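Local coordinates for protein probable O-methyltransferase (Mycobacterium tuberculosis, PDB 6JCL) that transfers a methyl group from S-adenosyl-L-methionine to catechol-like compounds such as gallic acid, caffeic acid and dopamine, using a divalent metal cation, at residues D11-L16 with V206-W211. Residues are numbered along the deposited sequence; the frame is centred on the assembly and turned at random. Where two conformers were deposited one is given.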
ATOM      1  N   ASP A  11       5.811  -1.877  19.440  1.00 19.28           N
ATOM      2  CA  ASP A  11       7.274  -1.924  19.523  1.00 19.57           C
ATOM      3  C   ASP A  11       7.903  -1.964  18.140  1.00 19.34           C
ATOM      4  O   ASP A  11       8.919  -1.306  17.888  1.00 19.63           O
ATOM      5  CB  ASP A  11       7.749  -3.165  20.281  1.00 21.92           C
ATOM      6  CG  ASP A  11       7.341  -3.182  21.742  1.00 33.08           C
ATOM      7  OD1 ASP A  11       7.300  -2.115  22.379  1.00 31.35           O
ATOM      8  OD2 ASP A  11       7.047  -4.289  22.238  1.00 35.33           O
ATOM      9  N   VAL A  12       7.338  -2.778  17.249  1.00 18.85           N
ATOM     10  CA  VAL A  12       7.862  -2.872  15.892  1.00 18.28           C
ATOM     11  C   VAL A  12       7.723  -1.532  15.176  1.00 17.74           C
ATOM     12  O   VAL A  12       8.657  -1.079  14.508  1.00 18.40           O
ATOM     13  CB  VAL A  12       7.164  -4.005  15.130  1.00 18.57           C
ATOM     14  CG1 VAL A  12       7.560  -3.962  13.645  1.00 21.63           C
ATOM     15  CG2 VAL A  12       7.561  -5.338  15.754  1.00 18.84           C
ATOM     16  N   ASP A  13       6.587  -0.853  15.350  1.00 17.92           N
ATOM     17  CA  ASP A  13       6.420   0.455  14.713  1.00 17.90           C
ATOM     18  C   ASP A  13       7.440   1.462  15.219  1.00 17.38           C
ATOM     19  O   ASP A  13       7.887   2.329  14.461  1.00 18.57           O
ATOM     20  CB  ASP A  13       5.021   1.022  14.944  1.00 16.28           C
ATOM     21  CG  ASP A  13       4.112   0.912  13.707  1.00 20.93           C
ATOM     22  OD1 ASP A  13       4.465   0.229  12.714  1.00 19.05           O
ATOM     23  OD2 ASP A  13       3.028   1.526  13.736  1.00 21.30           O
ATOM     24  N   ALA A  14       7.783   1.410  16.509  1.00 18.62           N
ATOM     25  CA  ALA A  14       8.798   2.328  17.009  1.00 19.90           C
ATOM     26  C   ALA A  14      10.129   2.103  16.302  1.00 20.63           C
ATOM     27  O   ALA A  14      10.816   3.067  15.939  1.00 20.47           O
ATOM     28  CB  ALA A  14       8.953   2.182  18.520  1.00 20.32           C
ATOM     29  N   PHE A  15      10.502   0.834  16.082  1.00 19.32           N
ATOM     30  CA  PHE A  15      11.712   0.524  15.328  1.00 19.79           C
ATOM     31  C   PHE A  15      11.602   1.026  13.886  1.00 19.24           C
ATOM     32  O   PHE A  15      12.535   1.644  13.359  1.00 19.68           O
ATOM     33  CB  PHE A  15      11.977  -0.991  15.372  1.00 20.09           C
ATOM     34  CG  PHE A  15      13.054  -1.467  14.428  1.00 20.54           C
ATOM     35  CD1 PHE A  15      14.405  -1.389  14.776  1.00 21.58           C
ATOM     36  CD2 PHE A  15      12.714  -2.030  13.201  1.00 22.62           C
ATOM     37  CE1 PHE A  15      15.403  -1.850  13.884  1.00 22.21           C
ATOM     38  CE2 PHE A  15      13.695  -2.482  12.322  1.00 21.45           C
ATOM     39  CZ  PHE A  15      15.035  -2.390  12.663  1.00 23.51           C
ATOM     40  N   LEU A  16      10.459   0.780  13.244  1.00 18.38           N
ATOM     41  CA  LEU A  16      10.278   1.224  11.868  1.00 17.96           C
ATOM     42  C   LEU A  16      10.346   2.744  11.782  1.00 17.99           C
ATOM     43  O   LEU A  16      10.937   3.290  10.843  1.00 18.21           O
ATOM     44  CB  LEU A  16       8.939   0.708  11.322  1.00 17.15           C
ATOM     45  CG  LEU A  16       8.744  -0.813  11.214  1.00 18.17           C
ATOM     46  CD1 LEU A  16       7.357  -1.130  10.693  1.00 17.26           C
ATOM     47  CD2 LEU A  16       9.787  -1.423  10.303  1.00 19.08           C
ATOM     48  N   VAL A 206      -1.524  -3.710  11.525  1.00 14.46           N
ATOM     49  CA  VAL A 206      -1.312  -3.542  12.956  1.00 15.05           C
ATOM     50  C   VAL A 206      -0.160  -2.560  13.117  1.00 14.89           C
ATOM     51  O   VAL A 206       0.512  -2.186  12.150  1.00 15.35           O
ATOM     52  CB  VAL A 206      -1.015  -4.870  13.689  1.00 16.77           C
ATOM     53  CG1 VAL A 206      -2.295  -5.745  13.751  1.00 15.46           C
ATOM     54  CG2 VAL A 206       0.134  -5.633  13.006  1.00 15.54           C
ATOM     55  N   GLY A 207       0.059  -2.144  14.345  1.00 16.82           N
ATOM     56  CA  GLY A 207       1.119  -1.191  14.639  1.00 16.64           C
ATOM     57  C   GLY A 207       0.756  -0.378  15.871  1.00 15.63           C
ATOM     58  O   GLY A 207       0.061  -0.860  16.758  1.00 19.35           O
ATOM     59  N   ARG A 208       1.232   0.870  15.878  0.51 16.17           N
ATOM     60  CA  ARG A 208       0.976   1.755  17.012  0.51 18.73           C
ATOM     61  C   ARG A 208      -0.515   1.897  17.287  0.51 18.98           C
ATOM     62  O   ARG A 208      -0.933   1.997  18.447  0.51 21.05           O
ATOM     63  CB  ARG A 208       1.598   3.125  16.743  0.51 22.46           C
ATOM     64  CG  ARG A 208       1.599   4.070  17.936  0.51 32.78           C
ATOM     65  CD  ARG A 208       2.418   5.307  17.589  0.51 32.66           C
ATOM     66  NE  ARG A 208       3.325   4.998  16.488  0.51 28.80           N
ATOM     67  CZ  ARG A 208       4.623   4.756  16.627  0.51 21.96           C
ATOM     68  NH1 ARG A 208       5.341   4.457  15.569  0.51 28.91           N
ATOM     69  NH2 ARG A 208       5.196   4.793  17.824  0.51 35.49           N
ATOM     70  N   LYS A 209      -1.334   1.917  16.235  1.00 16.19           N
ATOM     71  CA  LYS A 209      -2.751   2.218  16.386  1.00 17.24           C
ATOM     72  C   LYS A 209      -3.631   0.980  16.549  1.00 20.74           C
ATOM     73  O   LYS A 209      -4.856   1.116  16.624  1.00 23.96           O
ATOM     74  CB  LYS A 209      -3.227   3.065  15.196  1.00 17.06           C
ATOM     75  CG  LYS A 209      -2.449   4.391  15.086  1.00 18.83           C
ATOM     76  CD  LYS A 209      -2.947   5.220  13.900  1.00 17.95           C
ATOM     77  CE  LYS A 209      -4.397   5.589  14.093  1.00 16.62           C
ATOM     78  NZ  LYS A 209      -4.855   6.590  13.045  1.00 20.69           N
ATOM     79  N   GLY A 210      -3.052  -0.209  16.634  1.00 16.32           N
ATOM     80  CA  GLY A 210      -3.866  -1.401  16.843  1.00 16.51           C
ATOM     81  C   GLY A 210      -4.277  -2.043  15.532  1.00 18.31           C
ATOM     82  O   GLY A 210      -3.813  -1.675  14.449  1.00 18.11           O
ATOM     83  N   TRP A 211      -5.184  -3.022  15.641  1.00 15.26           N
ATOM     84  CA  TRP A 211      -5.616  -3.793  14.468  1.00 15.05           C
ATOM     85  C   TRP A 211      -6.668  -3.005  13.697  1.00 15.15           C
ATOM     86  O   TRP A 211      -7.775  -2.765  14.196  1.00 15.97           O
ATOM     87  CB  TRP A 211      -6.134  -5.159  14.921  1.00 15.60           C
ATOM     88  CG  TRP A 211      -6.740  -6.019  13.844  1.00 17.68           C
ATOM     89  CD1 TRP A 211      -6.502  -5.961  12.485  1.00 16.57           C
ATOM     90  CD2 TRP A 211      -7.678  -7.077  14.049  1.00 16.24           C
ATOM     91  NE1 TRP A 211      -7.268  -6.923  11.842  1.00 15.48           N
ATOM     92  CE2 TRP A 211      -7.993  -7.612  12.781  1.00 16.03           C
ATOM     93  CE3 TRP A 211      -8.290  -7.624  15.191  1.00 19.79           C
ATOM     94  CZ2 TRP A 211      -8.898  -8.673  12.617  1.00 18.08           C
ATOM     95  CZ3 TRP A 211      -9.196  -8.675  15.029  1.00 18.93           C
ATOM     96  CH2 TRP A 211      -9.490  -9.190  13.748  1.00 19.89           C
TER
HETATM   97  O   HOH W   1       4.357   4.300  12.616  1.00 22.48           O
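D13 reaches from its helix to the backbone of R208, where the amide N donates to OD2 at 2.9 Å. The bond is nearly straight at the hydrogen (168°), but it arrives from above the carboxylate plane, 49° out of it. The same oxygen lies 3.4 Å from CA of G207. In one of its two conformers, R208 then doubles back: its chain starts with CG anti to the backbone N and bends at chi3 (-21°), bringing NH1 to 3.5 Å from CB of D13 and 4.0 Å from the backbone N of A14. In this conformer NH1 of R208 and OD2 of D13, 4.2 Å apart, form no direct salt bridge; a water links them, accepting from NH1 in the guanidinium plane at 3.1 Å and giving OD2 a weak bond. The turn gripped here, type I from G207 to G210, is the hairpin connection between antiparallel strands 198-206 and 212-219, at one edge of this chain's class I methyltransferase sheet. One helical turn further on, D17 takes the same NH1 in a salt bridge. The other carboxylate oxygen of D13, OD1, accepts from NE2 of Q204 of the second subunit, whose strand pairs with V206 and carries the sheet across the dimer interface.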